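Local coordinates for cytosolic IMP-GMP specific 5'-nucleotidase (Legionella pneumophila subsp. pneumophila, PDB 4OHF), which probably hydrolyses the 5'-phosphate of selected nucleoside monophosphates such as IMP and GMP in the cytosol, with the help of magnesium, at residues K45-L48 / A49-H53; M150-Y153 / Q154-A157; D159-Y162 / C163-V167. All blocks are in the same frame, centred on the assembly; numbering follows the deposited sequence.

Contact 1 of 3, residues K45-L48 / A49-H53; sequences KERL and AESFH
The last turn of helix 33-51 is where R47 meets S51 and L48 meets F52. The S51 hydroxyl turns back on the helix. S51 OG donates to R47 O at 2.7 Å and lies only slightly out of the carbonyl plane. S51 N binds the same R47 O at 3.1 Å, but from well above that plane. R47 O is therefore gripped by two donors of one residue. The torsion of S51 explains this: chi1 is 64°, which holds OG between the backbone N and the carbonyl carbon, facing back down the turn. The bent chain of R47 runs past the hydroxyl. Its CG and CD lie alongside S51 OG, and OG lies at the edge of the guanidinium, near its plane. The charged end goes elsewhere, to a salt bridge with D170.

The other backbone bonds of this turn are weak. One of them joins F52 N to L48 O at 3.1 Å, with a bent N-H angle of 131°. H53 then leaves the helix with positive phi. On the buried side, L48 CD2 is 4.2 Å from F52 CD2, and the two side chains meet at a slant. On the outer side E46 OE2 is 4.0 Å from E50 OE1. The planes of the two carboxylates are 21° apart, not far from parallel. Both are exposed, and solvent probably screens much of the repulsion.

K45 NZ bonds F61 O in the following loop. L48 points into the fold and touches L135 and L139 of helix 129-143. R47 and L48 also touch C163 of helix 153-170. The F52 ring meets that of Y162 on the same helix, with the planes nearly perpendicular.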
loop_
_atom_site.group_PDB
_atom_site.type_symbol
_atom_site.label_atom_id
_atom_site.label_comp_id
_atom_site.label_asym_id
_atom_site.label_seq_id
_atom_site.Cartn_x
_atom_site.Cartn_y
_atom_site.Cartn_z
ATOM N N LYS B 45 12.576 22.223 -22.906
ATOM C CA LYS B 45 11.615 23.266 -23.235
ATOM C C LYS B 45 11.223 23.129 -24.701
ATOM O O LYS B 45 10.071 23.348 -25.079
ATOM C CB LYS B 45 12.225 24.643 -22.975
ATOM C CG LYS B 45 11.238 25.790 -23.086
ATOM C CD LYS B 45 11.891 27.106 -22.731
ATOM C CE LYS B 45 13.104 27.360 -23.609
ATOM N NZ LYS B 45 13.727 28.681 -23.331
ATOM N N GLU B 46 12.193 22.751 -25.520
ATOM C CA GLU B 46 11.976 22.567 -26.944
ATOM C C GLU B 46 11.023 21.407 -27.187
ATOM O O GLU B 46 9.998 21.564 -27.844
ATOM C CB GLU B 46 13.312 22.293 -27.622
ATOM C CG GLU B 46 13.228 21.899 -29.077
ATOM C CD GLU B 46 14.507 21.235 -29.544
ATOM O OE1 GLU B 46 15.579 21.873 -29.437
ATOM O OE2 GLU B 46 14.439 20.074 -30.004
ATOM N N ARG B 47 11.367 20.243 -26.646
ATOM C CA ARG B 47 10.556 19.036 -26.806
ATOM C C ARG B 47 9.100 19.237 -26.389
ATOM O O ARG B 47 8.219 18.488 -26.811
ATOM C CB ARG B 47 11.170 17.878 -26.009
ATOM C CG ARG B 47 10.410 16.567 -26.118
ATOM C CD ARG B 47 10.304 16.126 -27.559
ATOM N NE ARG B 47 11.619 15.901 -28.141
ATOM C CZ ARG B 47 12.283 14.752 -28.063
ATOM N NH1 ARG B 47 11.743 13.715 -27.429
ATOM N NH2 ARG B 47 13.492 14.646 -28.609
ATOM N N LEU B 48 8.849 20.249 -25.561
ATOM C CA LEU B 48 7.493 20.544 -25.108
ATOM C C LEU B 48 6.688 21.268 -26.180
ATOM O O LEU B 48 5.561 20.889 -26.490
ATOM C CB LEU B 48 7.523 21.403 -23.845
ATOM C CG LEU B 48 7.783 20.663 -22.537
ATOM C CD1 LEU B 48 7.888 21.666 -21.398
ATOM C CD2 LEU B 48 6.653 19.671 -22.286
ATOM N N ALA B 49 7.279 22.316 -26.739
ATOM C CA ALA B 49 6.624 23.104 -27.769
ATOM C C ALA B 49 6.455 22.324 -29.064
ATOM O O ALA B 49 5.696 22.736 -29.944
ATOM C CB ALA B 49 7.421 24.372 -28.036
ATOM N N GLU B 50 7.154 21.199 -29.179
ATOM C CA GLU B 50 7.081 20.399 -30.393
ATOM C C GLU B 50 6.228 19.144 -30.298
ATOM O O GLU B 50 5.220 19.028 -30.992
ATOM C CB GLU B 50 8.493 20.045 -30.861
ATOM C CG GLU B 50 9.350 21.282 -31.119
ATOM C CD GLU B 50 10.692 20.969 -31.760
ATOM O OE1 GLU B 50 11.481 21.918 -31.979
ATOM O OE2 GLU B 50 10.952 19.777 -32.045
ATOM N N SER B 51 6.614 18.205 -29.442
ATOM C CA SER B 51 5.855 16.968 -29.321
ATOM C C SER B 51 4.643 17.074 -28.401
ATOM O O SER B 51 3.832 16.147 -28.326
ATOM C CB SER B 51 6.768 15.828 -28.853
ATOM O OG SER B 51 7.272 16.070 -27.554
ATOM N N PHE B 52 4.506 18.196 -27.702
ATOM C CA PHE B 52 3.370 18.370 -26.806
ATOM C C PHE B 52 2.470 19.531 -27.170
ATOM O O PHE B 52 1.427 19.727 -26.550
ATOM C CB PHE B 52 3.843 18.495 -25.361
ATOM C CG PHE B 52 3.980 17.174 -24.674
ATOM C CD1 PHE B 52 2.863 16.533 -24.154
ATOM C CD2 PHE B 52 5.211 16.532 -24.612
ATOM C CE1 PHE B 52 2.966 15.265 -23.584
ATOM C CE2 PHE B 52 5.327 15.263 -24.043
ATOM C CZ PHE B 52 4.198 14.627 -23.528
ATOM N N HIS B 53 2.875 20.303 -28.171
ATOM C CA HIS B 53 2.063 21.417 -28.643
ATOM C C HIS B 53 1.642 22.380 -27.530
ATOM O O HIS B 53 0.453 22.533 -27.243
ATOM C CB HIS B 53 0.821 20.856 -29.355
ATOM C CG HIS B 53 1.130 19.753 -30.326
ATOM N ND1 HIS B 53 0.280 18.686 -30.534
ATOM C CD2 HIS B 53 2.204 19.539 -31.125
ATOM C CE1 HIS B 53 0.821 17.862 -31.415
ATOM N NE2 HIS B 53 1.988 18.356 -31.789
#

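Contact 2 of 3, residues M150-Y153 / Q154-A157; sequences MPSY and QAIA
With chi1 at 66°, the S152 hydroxyl turns to face the N-H of A155. I156 has CG1 beside its own backbone N (chi1 -55°), which lays CG1 against the S152 carbonyl and the P151 ring. These two torsions set up the contact.

S152 OG accepts from A155 N at 3.2 Å, over a fairly straight N-H angle of 157°. This is a capping bond: it serves one of the amides of the first turn, which have no carbonyl of a preceding turn to bind. The backbone bonds start at the same residue. I156 N binds S152 O at 2.8 Å, and A157 N binds Y153 O at 3.1 Å.

The apolar side is made by P151. Its CB sits 3.4 Å from A155 CB and 4.2 Å from I156 CG1. M150 adds the end of its chain, with CE 4.3 Å from I156 CD1. The ring of P151 thus leans on the first turn from the side of the loop, while M150 meets the tip of I156.

The Y153 hydroxyl bonds D144, and its ring meets that of H95. I156 packs on L139 of helix 129-143. K143 of that helix holds the carbonyls of M150 and P151.

The whole is an N-cap at the start of helix 153-170. S152 is the capping residue, and P151 against I156 forms the apolar pair that brackets it, a hydrophobic staple.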
loop_
_atom_site.group_PDB
_atom_site.type_symbol
_atom_site.label_atom_id
_atom_site.label_comp_id
_atom_site.label_asym_id
_atom_site.label_seq_id
_atom_site.Cartn_x
_atom_site.Cartn_y
_atom_site.Cartn_z
ATOM N N MET B 150 -3.317 25.782 -21.628
ATOM C CA MET B 150 -2.384 24.801 -21.066
ATOM C C MET B 150 -3.047 23.784 -20.151
ATOM O O MET B 150 -4.063 24.075 -19.521
ATOM C CB MET B 150 -1.280 25.510 -20.288
ATOM C CG MET B 150 -0.453 26.465 -21.117
ATOM S SD MET B 150 0.759 27.319 -20.105
ATOM C CE MET B 150 2.031 26.055 -19.998
ATOM N N PRO B 151 -2.472 22.571 -20.064
ATOM C CA PRO B 151 -3.001 21.493 -19.218
ATOM C C PRO B 151 -3.109 21.898 -17.744
ATOM O O PRO B 151 -2.965 23.074 -17.394
ATOM C CB PRO B 151 -1.991 20.364 -19.426
ATOM C CG PRO B 151 -1.529 20.586 -20.830
ATOM C CD PRO B 151 -1.343 22.085 -20.879
ATOM N N SER B 152 -3.370 20.922 -16.883
ATOM C CA SER B 152 -3.472 21.191 -15.449
ATOM C C SER B 152 -2.074 21.118 -14.837
ATOM O O SER B 152 -1.161 20.502 -15.409
ATOM C CB SER B 152 -4.374 20.161 -14.765
ATOM O OG SER B 152 -3.794 18.867 -14.819
ATOM N N TYR B 153 -1.913 21.745 -13.677
ATOM C CA TYR B 153 -0.633 21.744 -12.982
ATOM C C TYR B 153 -0.043 20.336 -12.978
ATOM O O TYR B 153 1.123 20.131 -13.326
ATOM C CB TYR B 153 -0.819 22.229 -11.548
ATOM C CG TYR B 153 -1.308 23.656 -11.431
ATOM C CD1 TYR B 153 -0.758 24.666 -12.215
ATOM C CD2 TYR B 153 -2.266 24.012 -10.485
ATOM C CE1 TYR B 153 -1.141 25.991 -12.058
ATOM C CE2 TYR B 153 -2.655 25.336 -10.320
ATOM C CZ TYR B 153 -2.087 26.318 -11.109
ATOM O OH TYR B 153 -2.455 27.631 -10.951
ATOM N N GLN B 154 -0.870 19.375 -12.581
ATOM C CA GLN B 154 -0.484 17.971 -12.523
ATOM C C GLN B 154 -0.010 17.465 -13.883
ATOM O O GLN B 154 1.021 16.793 -13.992
ATOM C CB GLN B 154 -1.683 17.147 -12.072
ATOM C CG GLN B 154 -1.518 15.648 -12.251
ATOM C CD GLN B 154 -0.799 14.990 -11.092
ATOM O OE1 GLN B 154 -0.397 13.827 -11.181
ATOM N NE2 GLN B 154 -0.645 15.725 -9.990
ATOM N N ALA B 155 -0.781 17.784 -14.918
ATOM C CA ALA B 155 -0.472 17.370 -16.283
ATOM C C ALA B 155 0.852 17.956 -16.785
ATOM O O ALA B 155 1.657 17.263 -17.415
ATOM C CB ALA B 155 -1.614 17.779 -17.208
ATOM N N ILE B 156 1.067 19.239 -16.512
ATOM C CA ILE B 156 2.292 19.913 -16.916
ATOM C C ILE B 156 3.507 19.216 -16.305
ATOM O O ILE B 156 4.442 18.857 -17.015
ATOM C CB ILE B 156 2.260 21.387 -16.483
ATOM C CG1 ILE B 156 0.994 22.044 -17.046
ATOM C CG2 ILE B 156 3.511 22.114 -16.971
ATOM C CD1 ILE B 156 0.844 23.519 -16.710
ATOM N N ALA B 157 3.487 19.008 -14.993
ATOM C CA ALA B 157 4.592 18.341 -14.315
ATOM C C ALA B 157 4.916 16.995 -14.946
ATOM O O ALA B 157 6.085 16.652 -15.110
ATOM C CB ALA B 157 4.271 18.153 -12.847
#

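Contact 3 of 3, residues D159-Y162 / C163-V167; sequences DVQY and CVDKV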
loop_
_atom_site.group_PDB
_atom_site.type_symbol
_atom_site.label_atom_id
_atom_site.label_comp_id
_atom_site.label_asym_id
_atom_site.label_seq_id
_atom_site.Cartn_x
_atom_site.Cartn_y
_atom_site.Cartn_z
ATOM N N ASP B 159 4.140 16.025 -18.080
ATOM C CA ASP B 159 4.615 16.224 -19.443
ATOM C C ASP B 159 6.102 16.532 -19.396
ATOM O O ASP B 159 6.905 15.898 -20.092
ATOM C CB ASP B 159 3.888 17.383 -20.130
ATOM C CG ASP B 159 2.455 17.035 -20.523
ATOM O OD1 ASP B 159 2.120 15.826 -20.623
ATOM O OD2 ASP B 159 1.672 17.987 -20.747
ATOM N N VAL B 160 6.458 17.508 -18.562
ATOM C CA VAL B 160 7.841 17.915 -18.401
ATOM C C VAL B 160 8.712 16.718 -18.039
ATOM O O VAL B 160 9.787 16.548 -18.613
ATOM C CB VAL B 160 7.982 19.000 -17.314
ATOM C CG1 VAL B 160 9.439 19.282 -17.053
ATOM C CG2 VAL B 160 7.283 20.270 -17.751
ATOM N N GLN B 161 8.252 15.878 -17.110
ATOM C CA GLN B 161 9.035 14.705 -16.708
ATOM C C GLN B 161 9.221 13.785 -17.899
ATOM O O GLN B 161 10.276 13.177 -18.071
ATOM C CB GLN B 161 8.347 13.937 -15.575
ATOM C CG GLN B 161 9.108 12.690 -15.112
ATOM C CD GLN B 161 10.499 13.005 -14.570
ATOM O OE1 GLN B 161 10.656 13.840 -13.675
ATOM N NE2 GLN B 161 11.512 12.330 -15.106
ATOM N N TYR B 162 8.185 13.689 -18.725
ATOM C CA TYR B 162 8.237 12.854 -19.909
ATOM C C TYR B 162 9.336 13.343 -20.845
ATOM O O TYR B 162 10.129 12.546 -21.351
ATOM C CB TYR B 162 6.881 12.870 -20.624
ATOM C CG TYR B 162 6.848 12.090 -21.925
ATOM C CD1 TYR B 162 7.154 12.705 -23.142
ATOM C CD2 TYR B 162 6.518 10.735 -21.941
ATOM C CE1 TYR B 162 7.129 11.987 -24.344
ATOM C CE2 TYR B 162 6.494 10.010 -23.133
ATOM C CZ TYR B 162 6.801 10.641 -24.329
ATOM O OH TYR B 162 6.785 9.921 -25.505
ATOM N N CYS B 163 9.384 14.650 -21.075
ATOM C CA CYS B 163 10.402 15.215 -21.944
ATOM C C CYS B 163 11.804 14.958 -21.422
ATOM O O CYS B 163 12.703 14.609 -22.198
ATOM C CB CYS B 163 10.203 16.712 -22.091
ATOM S SG CYS B 163 8.710 17.145 -22.956
ATOM N N VAL B 164 11.988 15.134 -20.113
ATOM C CA VAL B 164 13.288 14.916 -19.488
ATOM C C VAL B 164 13.757 13.482 -19.733
ATOM O O VAL B 164 14.914 13.251 -20.095
ATOM C CB VAL B 164 13.254 15.168 -17.951
ATOM C CG1 VAL B 164 14.650 15.018 -17.383
ATOM C CG2 VAL B 164 12.724 16.552 -17.644
ATOM N N ASP B 165 12.855 12.522 -19.530
ATOM C CA ASP B 165 13.195 11.117 -19.739
ATOM C C ASP B 165 13.489 10.878 -21.215
ATOM O O ASP B 165 14.429 10.156 -21.565
ATOM C CB ASP B 165 12.050 10.190 -19.304
ATOM C CG ASP B 165 11.687 10.347 -17.838
ATOM O OD1 ASP B 165 12.612 10.510 -17.003
ATOM O OD2 ASP B 165 10.472 10.293 -17.524
ATOM N N LYS B 166 12.686 11.493 -22.076
ATOM C CA LYS B 166 12.856 11.338 -23.510
ATOM C C LYS B 166 14.200 11.884 -23.955
ATOM O O LYS B 166 14.993 11.182 -24.581
ATOM C CB LYS B 166 11.743 12.068 -24.258
ATOM C CG LYS B 166 11.306 11.353 -25.527
ATOM C CD LYS B 166 10.713 9.982 -25.188
ATOM C CE LYS B 166 10.253 9.226 -26.424
ATOM N NZ LYS B 166 9.614 7.926 -26.048
ATOM N N VAL B 167 14.451 13.144 -23.620
ATOM C CA VAL B 167 15.694 13.802 -23.991
ATOM C C VAL B 167 16.912 13.028 -23.478
ATOM O O VAL B 167 18.003 13.124 -24.046
ATOM C CB VAL B 167 15.720 15.260 -23.457
ATOM C CG1 VAL B 167 16.008 15.274 -21.977
ATOM C CG2 VAL B 167 16.742 16.068 -24.211
#
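Y162, C163 and Q161 have the most surface covered here, and each does something different along the middle of helix 153-170. Y162 lies side by side with K166, one turn on, and both point the same way. K166 CD is 4.1 Å from Y162 CZ, and K166 NZ is 3.5 Å from Y162 OH. K166 CD lies obliquely to the ring.

C163 is held by its backbone: C163 N donates to D159 O at 2.9 Å. Its SG lies beside its own backbone N (chi1 -67°), and this brings it to 3.6 Å from D159 O.

Q161 bends at chi2 and carries its amide to D165. Q161 NE2 gives D165 OD1 a bond of 2.8 Å, with OD1 in the plane of the amide but met from above the carboxylate. A weak bond of 3.3 Å joins Q161 NE2 to D165 OD2. The two flat groups are 38° apart.

On the inner side V160 and V164 touch, and V160 packs on helix 129-143. The chemistry implies an amphipathic helix. Its outer side pairs amide with carboxylate and lays the lysine chain along the tyrosine, and the N-H bonds probably stabilise the charged form of D165.

Contact 1 is a surface contact, while contacts 2 and 3 are partly buried. Contacts 2 and 3 share helix 153-170: one opens it and the other lies along its middle. They also touch each other, through P151 and D159. Contact 1 closes helix 33-51, which packs on that middle, so contacts 1 and 3 touch and contacts 1 and 2 do not. All three also look onto helix 129-143. The chemistry follows the place. The start of helix 153-170 and the end of helix 33-51 each use a serine hydroxyl, the first as acceptor from an amide and the second as donor to a carbonyl. The mid-helix contact relies on regular backbone bonds and side-chain pairs one turn apart.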